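Local coordinates for protein probable M18 family aminopeptidase 1 (PDB 2GLF) that probably works as a zinc-dependent metalloaminopeptidase of the M18 family, cleaving amino acids from the N-terminal end of peptides, at residues A[62-67]-A[74-79]; A[110-115]-A[186-191]. All blocks are in the same frame, centred on the assembly; numbering follows the deposited sequence.

Contact 1: residues A[62-67]-A[74-79]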
HETATM    1  N   MSE A  62     -10.063 -18.156  66.361  1.00 32.16           N
HETATM    2  CA  MSE A  62     -10.628 -16.876  65.959  1.00 31.64           C
HETATM    3  C   MSE A  62     -11.433 -17.027  64.677  1.00 29.54           C
HETATM    4  O   MSE A  62     -11.089 -17.825  63.805  1.00 30.70           O
HETATM    5  CB  MSE A  62      -9.513 -15.853  65.706  1.00 52.96           C
HETATM    6  CG  MSE A  62      -8.538 -15.635  66.851  1.00 53.05           C
HETATM    7 SE   MSE A  62      -7.039 -14.467  66.376  1.00 57.66          SE
HETATM    8  CE  MSE A  62      -7.959 -12.782  66.433  1.00 55.67           C
ATOM      9  N   THR A  63     -12.506 -16.255  64.576  1.00 34.32           N
ATOM     10  CA  THR A  63     -13.353 -16.229  63.391  1.00 31.73           C
ATOM     11  C   THR A  63     -13.439 -14.728  63.120  1.00 30.78           C
ATOM     12  O   THR A  63     -14.467 -14.083  63.329  1.00 30.67           O
ATOM     13  CB  THR A  63     -14.745 -16.811  63.680  1.00 44.45           C
ATOM     14  OG1 THR A  63     -15.347 -16.091  64.761  1.00 42.96           O
ATOM     15  CG2 THR A  63     -14.637 -18.276  64.059  1.00 43.64           C
ATOM     16  N   VAL A  64     -12.320 -14.186  62.658  1.00 28.08           N
ATOM     17  CA  VAL A  64     -12.184 -12.760  62.414  1.00 26.63           C
ATOM     18  C   VAL A  64     -12.143 -12.327  60.966  1.00 25.95           C
ATOM     19  O   VAL A  64     -12.100 -13.149  60.054  1.00 26.41           O
ATOM     20  CB  VAL A  64     -10.899 -12.241  63.064  1.00 16.08           C
ATOM     21  CG1 VAL A  64     -10.960 -12.440  64.573  1.00 15.06           C
ATOM     22  CG2 VAL A  64      -9.704 -12.974  62.471  1.00 14.10           C
ATOM     23  N   TYR A  65     -12.146 -11.014  60.774  1.00 18.79           N
ATOM     24  CA  TYR A  65     -12.072 -10.433  59.448  1.00 17.86           C
ATOM     25  C   TYR A  65     -11.601  -8.996  59.552  1.00 17.51           C
ATOM     26  O   TYR A  65     -11.913  -8.297  60.509  1.00 18.48           O
ATOM     27  CB  TYR A  65     -13.436 -10.492  58.741  1.00 23.97           C
ATOM     28  CG  TYR A  65     -14.495  -9.586  59.318  1.00 22.48           C
ATOM     29  CD1 TYR A  65     -14.390  -8.195  59.219  1.00 20.09           C
ATOM     30  CD2 TYR A  65     -15.612 -10.119  59.967  1.00 19.83           C
ATOM     31  CE1 TYR A  65     -15.370  -7.355  59.756  1.00 20.26           C
ATOM     32  CE2 TYR A  65     -16.602  -9.290  60.506  1.00 18.59           C
ATOM     33  CZ  TYR A  65     -16.472  -7.910  60.402  1.00 20.25           C
ATOM     34  OH  TYR A  65     -17.422  -7.090  60.977  1.00 20.19           O
ATOM     35  N   ALA A  66     -10.838  -8.560  58.562  1.00 24.16           N
ATOM     36  CA  ALA A  66     -10.335  -7.202  58.535  1.00 24.26           C
ATOM     37  C   ALA A  66     -10.788  -6.547  57.240  1.00 24.80           C
ATOM     38  O   ALA A  66     -10.622  -7.114  56.159  1.00 24.80           O
ATOM     39  CB  ALA A  66      -8.823  -7.208  58.614  1.00  5.76           C
ATOM     40  N   VAL A  67     -11.388  -5.367  57.354  1.00 28.87           N
ATOM     41  CA  VAL A  67     -11.839  -4.623  56.186  1.00 29.52           C
ATOM     42  C   VAL A  67     -10.721  -3.633  55.908  1.00 29.95           C
ATOM     43  O   VAL A  67     -10.326  -2.900  56.806  1.00 29.77           O
ATOM     44  CB  VAL A  67     -13.130  -3.840  56.489  1.00 22.18           C
ATOM     45  CG1 VAL A  67     -13.606  -3.106  55.238  1.00 22.18           C
ATOM     46  CG2 VAL A  67     -14.199  -4.787  56.996  1.00 22.18           C
ATOM     47  N   ALA A  74     -10.380  -9.278  54.391  1.00 12.98           N
ATOM     48  CA  ALA A  74      -9.827 -10.603  54.620  1.00 12.98           C
ATOM     49  C   ALA A  74     -10.567 -11.246  55.794  1.00 12.98           C
ATOM     50  O   ALA A  74     -10.786 -10.615  56.825  1.00 12.98           O
ATOM     51  CB  ALA A  74      -8.339 -10.498  54.919  1.00 20.46           C
ATOM     52  N   ALA A  75     -10.967 -12.499  55.626  1.00 19.34           N
ATOM     53  CA  ALA A  75     -11.679 -13.206  56.678  1.00 20.42           C
ATOM     54  C   ALA A  75     -10.947 -14.486  57.033  1.00 21.28           C
ATOM     55  O   ALA A  75     -10.642 -15.293  56.159  1.00 22.13           O
ATOM     56  CB  ALA A  75     -13.091 -13.531  56.228  1.00  9.79           C
ATOM     57  N   PHE A  76     -10.659 -14.671  58.316  1.00 18.35           N
ATOM     58  CA  PHE A  76      -9.972 -15.875  58.745  1.00 18.63           C
ATOM     59  C   PHE A  76     -10.792 -16.677  59.738  1.00 18.53           C
ATOM     60  O   PHE A  76     -11.796 -16.212  60.285  1.00 18.74           O
ATOM     61  CB  PHE A  76      -8.626 -15.549  59.399  1.00 16.24           C
ATOM     62  CG  PHE A  76      -7.739 -14.676  58.569  1.00 16.73           C
ATOM     63  CD1 PHE A  76      -7.682 -13.300  58.799  1.00 16.24           C
ATOM     64  CD2 PHE A  76      -6.964 -15.220  57.545  1.00 17.23           C
ATOM     65  CE1 PHE A  76      -6.871 -12.484  58.022  1.00 16.24           C
ATOM     66  CE2 PHE A  76      -6.148 -14.408  56.760  1.00 16.24           C
ATOM     67  CZ  PHE A  76      -6.101 -13.040  56.996  1.00 16.24           C
ATOM     68  N   ARG A  77     -10.345 -17.909  59.935  1.00 27.21           N
ATOM     69  CA  ARG A  77     -10.927 -18.833  60.891  1.00 26.79           C
ATOM     70  C   ARG A  77      -9.694 -19.511  61.469  1.00 27.69           C
ATOM     71  O   ARG A  77      -9.372 -20.649  61.126  1.00 27.81           O
ATOM     72  CB  ARG A  77     -11.852 -19.850  60.209  1.00 19.44           C
ATOM     73  CG  ARG A  77     -13.233 -19.304  59.921  1.00 19.50           C
ATOM     74  CD  ARG A  77     -14.161 -20.372  59.384  1.00 19.99           C
ATOM     75  NE  ARG A  77     -14.347 -21.460  60.338  1.00 19.18           N
ATOM     76  CZ  ARG A  77     -15.030 -22.576  60.080  1.00 18.01           C
ATOM     77  NH1 ARG A  77     -15.597 -22.754  58.894  1.00 18.63           N
ATOM     78  NH2 ARG A  77     -15.134 -23.522  61.006  1.00 19.24           N
ATOM     79  N   VAL A  78      -8.976 -18.762  62.304  1.00 24.39           N
ATOM     80  CA  VAL A  78      -7.773 -19.264  62.947  1.00 25.28           C
ATOM     81  C   VAL A  78      -8.240 -20.394  63.841  1.00 26.03           C
ATOM     82  O   VAL A  78      -9.162 -20.220  64.643  1.00 26.86           O
ATOM     83  CB  VAL A  78      -7.096 -18.177  63.788  1.00 16.96           C
ATOM     84  CG1 VAL A  78      -5.892 -18.747  64.490  1.00 15.69           C
ATOM     85  CG2 VAL A  78      -6.678 -17.025  62.895  1.00 18.17           C
ATOM     86  N   VAL A  79      -7.609 -21.552  63.694  1.00 14.92           N
ATOM     87  CA  VAL A  79      -7.995 -22.726  64.450  1.00 14.55           C
ATOM     88  C   VAL A  79      -6.799 -23.428  65.085  1.00 15.78           C
ATOM     89  O   VAL A  79      -6.951 -24.412  65.808  1.00 16.17           O
ATOM     90  CB  VAL A  79      -8.770 -23.690  63.518  1.00 11.64           C
ATOM     91  CG1 VAL A  79      -9.029 -25.011  64.193  1.00  9.94           C
ATOM     92  CG2 VAL A  79     -10.095 -23.051  63.122  1.00  9.61           C
TER
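Ala66 and Ala74 face each other as a hydrogen-bonded antiparallel pair, and each alanine serves as both donor and acceptor: Ala66 N reaches Ala74 O at 2.7 Å, and Ala74 N returns to Ala66 O at 2.8 Å. Both donors lie in the carbonyl plane of their acceptor. Further along, Phe76 N donates a hydrogen bond to Val64 O over 2.7 Å, here with the donor tilted 30° from that plane. At the open end of the hairpin, Met62, a selenomethionine in the crystal, donates from its N to Val78 O. Tyr65 and Ala75 form the intervening non-hydrogen-bonded pair, CB to CB 4.0 Å, so their backbone groups turn outward, to Leu52 and to Val272. The first torsion of Tyr65 (69°) places CG between the backbone N and the carbonyl carbon, and the hydroxyl bonds to Asp45 on helix 33-45. Arg77 NH1 is bound by the carbonyls of Leu261 and Ala264, and Thr63 OG1 by that of Gly48. On the face turned to helix 292-303, Val64 CG2 lies at the edge of the Phe76 ring, which packs on that helix. This is a β-hairpin built into a mixed sheet with helices on both faces, as in the α/β core of M18 metallopeptidases.

Contact 2: residues A[110-115]-A[186-191]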
ATOM      1  N   GLN A 110     -26.957  21.481  24.302  1.00  9.38           N
ATOM      2  CA  GLN A 110     -28.092  21.522  25.209  1.00  9.33           C
ATOM      3  C   GLN A 110     -28.391  20.206  25.927  1.00  9.33           C
ATOM      4  O   GLN A 110     -29.536  19.936  26.304  1.00  9.33           O
ATOM      5  CB  GLN A 110     -29.330  22.009  24.451  1.00 13.71           C
ATOM      6  CG  GLN A 110     -29.324  23.511  24.134  1.00 15.62           C
ATOM      7  CD  GLN A 110     -28.181  23.937  23.214  1.00 18.19           C
ATOM      8  OE1 GLN A 110     -28.151  23.573  22.033  1.00 18.35           O
ATOM      9  NE2 GLN A 110     -27.235  24.711  23.756  1.00 14.19           N
ATOM     10  N   ILE A 111     -27.354  19.401  26.141  1.00 12.41           N
ATOM     11  CA  ILE A 111     -27.513  18.122  26.823  1.00 12.20           C
ATOM     12  C   ILE A 111     -26.513  17.964  27.968  1.00 12.58           C
ATOM     13  O   ILE A 111     -25.305  18.036  27.763  1.00 11.80           O
ATOM     14  CB  ILE A 111     -27.322  16.954  25.839  1.00  8.70           C
ATOM     15  CG1 ILE A 111     -28.433  16.982  24.796  1.00  8.70           C
ATOM     16  CG2 ILE A 111     -27.312  15.636  26.580  1.00  8.70           C
ATOM     17  CD1 ILE A 111     -28.312  15.900  23.739  1.00  8.70           C
ATOM     18  N   ALA A 112     -27.026  17.758  29.177  1.00 18.32           N
ATOM     19  CA  ALA A 112     -26.169  17.569  30.340  1.00 18.46           C
ATOM     20  C   ALA A 112     -25.499  16.205  30.182  1.00 18.83           C
ATOM     21  O   ALA A 112     -26.156  15.223  29.836  1.00 18.42           O
ATOM     22  CB  ALA A 112     -26.998  17.613  31.616  1.00 19.38           C
ATOM     23  N   LEU A 113     -24.197  16.141  30.442  1.00 21.77           N
ATOM     24  CA  LEU A 113     -23.463  14.888  30.278  1.00 21.68           C
ATOM     25  C   LEU A 113     -22.511  14.542  31.416  1.00 21.87           C
ATOM     26  O   LEU A 113     -21.976  15.425  32.089  1.00 23.95           O
ATOM     27  CB  LEU A 113     -22.644  14.948  28.993  1.00 10.38           C
ATOM     28  CG  LEU A 113     -23.363  15.043  27.658  1.00 10.00           C
ATOM     29  CD1 LEU A 113     -22.374  15.475  26.594  1.00 10.45           C
ATOM     30  CD2 LEU A 113     -23.984  13.703  27.326  1.00  7.03           C
ATOM     31  N   PHE A 114     -22.293  13.248  31.618  1.00 14.99           N
ATOM     32  CA  PHE A 114     -21.354  12.787  32.635  1.00 15.03           C
ATOM     33  C   PHE A 114     -20.204  12.129  31.893  1.00 15.51           C
ATOM     34  O   PHE A 114     -20.379  11.074  31.277  1.00 16.72           O
ATOM     35  CB  PHE A 114     -21.977  11.745  33.571  1.00 10.15           C
ATOM     36  CG  PHE A 114     -22.941  12.311  34.559  1.00 10.15           C
ATOM     37  CD1 PHE A 114     -24.248  11.847  34.611  1.00 10.15           C
ATOM     38  CD2 PHE A 114     -22.539  13.295  35.451  1.00 10.15           C
ATOM     39  CE1 PHE A 114     -25.145  12.353  35.537  1.00 10.15           C
ATOM     40  CE2 PHE A 114     -23.426  13.810  36.385  1.00 10.15           C
ATOM     41  CZ  PHE A 114     -24.735  13.336  36.429  1.00 10.16           C
ATOM     42  N   LYS A 115     -19.036  12.753  31.934  1.00  9.91           N
ATOM     43  CA  LYS A 115     -17.880  12.170  31.279  1.00 10.80           C
ATOM     44  C   LYS A 115     -17.339  11.064  32.182  1.00 10.37           C
ATOM     45  O   LYS A 115     -17.303  11.201  33.401  1.00 11.00           O
ATOM     46  CB  LYS A 115     -16.783  13.216  31.054  1.00 18.64           C
ATOM     47  CG  LYS A 115     -17.217  14.459  30.309  1.00 19.23           C
ATOM     48  CD  LYS A 115     -16.008  15.260  29.849  1.00 20.39           C
ATOM     49  CE  LYS A 115     -15.470  14.759  28.503  1.00 26.32           C
ATOM     50  NZ  LYS A 115     -15.080  13.316  28.475  1.00 27.88           N
ATOM     51  N   LEU A 186     -22.584   9.429  29.822  1.00 12.16           N
ATOM     52  CA  LEU A 186     -24.012   9.175  29.976  1.00 11.90           C
ATOM     53  C   LEU A 186     -24.754  10.501  29.957  1.00 11.58           C
ATOM     54  O   LEU A 186     -24.208  11.544  30.336  1.00 11.78           O
ATOM     55  CB  LEU A 186     -24.332   8.425  31.281  1.00  4.78           C
ATOM     56  CG  LEU A 186     -23.239   8.084  32.291  1.00  4.78           C
ATOM     57  CD1 LEU A 186     -23.872   7.416  33.494  1.00  4.78           C
ATOM     58  CD2 LEU A 186     -22.199   7.179  31.659  1.00  4.78           C
ATOM     59  N   ILE A 187     -26.000  10.455  29.501  1.00 16.76           N
ATOM     60  CA  ILE A 187     -26.829  11.646  29.440  1.00 16.76           C
ATOM     61  C   ILE A 187     -27.325  11.994  30.846  1.00 16.76           C
ATOM     62  O   ILE A 187     -27.997  11.195  31.495  1.00 16.76           O
ATOM     63  CB  ILE A 187     -28.024  11.423  28.497  1.00 16.80           C
ATOM     64  CG1 ILE A 187     -27.506  11.075  27.097  1.00 15.75           C
ATOM     65  CG2 ILE A 187     -28.890  12.668  28.448  1.00 17.08           C
ATOM     66  CD1 ILE A 187     -28.586  10.866  26.063  1.00 16.20           C
ATOM     67  N   ALA A 188     -26.973  13.181  31.323  1.00  7.93           N
ATOM     68  CA  ALA A 188     -27.392  13.610  32.648  1.00  7.93           C
ATOM     69  C   ALA A 188     -28.794  14.201  32.606  1.00  7.96           C
ATOM     70  O   ALA A 188     -29.568  14.052  33.549  1.00  7.98           O
ATOM     71  CB  ALA A 188     -26.412  14.630  33.194  1.00  8.63           C
ATOM     72  N   GLY A 189     -29.120  14.878  31.509  1.00  7.02           N
ATOM     73  CA  GLY A 189     -30.431  15.475  31.384  1.00  7.02           C
ATOM     74  C   GLY A 189     -30.593  16.248  30.097  1.00  7.02           C
ATOM     75  O   GLY A 189     -29.628  16.439  29.358  1.00  7.02           O
ATOM     76  N   THR A 190     -31.817  16.698  29.830  1.00 15.96           N
ATOM     77  CA  THR A 190     -32.102  17.453  28.618  1.00 16.19           C
ATOM     78  C   THR A 190     -33.042  18.630  28.847  1.00 16.80           C
ATOM     79  O   THR A 190     -33.167  19.491  27.979  1.00 17.19           O
ATOM     80  CB  THR A 190     -32.728  16.567  27.533  1.00 15.51           C
ATOM     81  OG1 THR A 190     -33.987  16.070  27.998  1.00 15.94           O
ATOM     82  CG2 THR A 190     -31.813  15.402  27.198  1.00 15.35           C
ATOM     83  N   ILE A 191     -33.714  18.675  29.994  1.00 13.75           N
ATOM     84  CA  ILE A 191     -34.620  19.791  30.256  1.00 13.75           C
ATOM     85  C   ILE A 191     -33.854  20.980  30.841  1.00 13.75           C
ATOM     86  O   ILE A 191     -33.094  20.832  31.792  1.00 14.53           O
ATOM     87  CB  ILE A 191     -35.823  19.359  31.184  1.00 18.66           C
ATOM     88  CG1 ILE A 191     -36.511  20.590  31.782  1.00 20.59           C
ATOM     89  CG2 ILE A 191     -35.366  18.406  32.254  1.00 15.94           C
ATOM     90  CD1 ILE A 191     -35.798  21.207  32.972  1.00 24.31           C
TER
HETATM   91  O   HOH W   1     -32.102  20.257  25.746  1.00 21.37           O
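Phe114 gives up the most surface here, and it does so to Leu186 and Ala188, residues on one strand that meet different parts of its side chain. With CG turned anti to the carbonyl carbon (chi1 -74°), the ring reaches along the neighbouring strand, and Ala188 CB comes over one of its faces, 3.9 Å from the centroid and displaced toward the rim, in a CH-pi contact. The same ring stacks with that of Phe100 on strand 97-108. Nearer the backbone, Phe114 CB lies 4.1 Å from Leu186 CG. An alanine in place of Phe114 is likely to open a gap over Ala188 CB and leave Phe100 without its stacking partner.

Leu186 also takes part through its backbone: Phe114 N donates to Leu186 O at 2.9 Å, in the carbonyl plane, whereas the return bond from Leu186 N is weak. Ala188 contributes its N, which binds Ala112 O at 2.7 Å from above the carbonyl plane, 49° out of it. Gly189 N adds a weak bond to the same oxygen, while Ala112 N donates to Gly189 O. Beyond them, a water donates to both Gln110 O and Thr190 O. On the other face, Ile111 CG2 and Ile187 CG2 touch at 3.8 Å as their side chains cross obliquely.

Ala112 and Ala188 both pack on Val205 of helix 200-213. Thr190 OG1 is hydrogen-bonded to Ser241 of a second subunit, whose Asp239 takes the Thr190 N-H, so the strand end leads into an interface of the dodecamer. Two residues, Ala188 and Gly189, set against the single Ala112 make a classic β-bulge, placed where strand 185-189 is the outermost strand, within this chain, of a six-stranded antiparallel sheet.

Contact 1 and contact 2 come in series along the chain, the first closing before the second opens, and they lie on opposite sides of the chain's centre. Their centres are 45 Å apart and their nearest atoms about 26 Å, without touching. They share no sheet: contact 1 joins neighbouring strands of the mixed sheet that also holds strand 87-92, ending at the metal ligand His92, and strand 321-329, carrying Asp326. Contact 2 joins strands of the six-stranded antiparallel sheet and spans a 70-residue excursion of the chain. The pair thus contrasts a local hairpin contact, in the metal-bearing core, with a long-range strand pairing, in a sheet that meets other subunits.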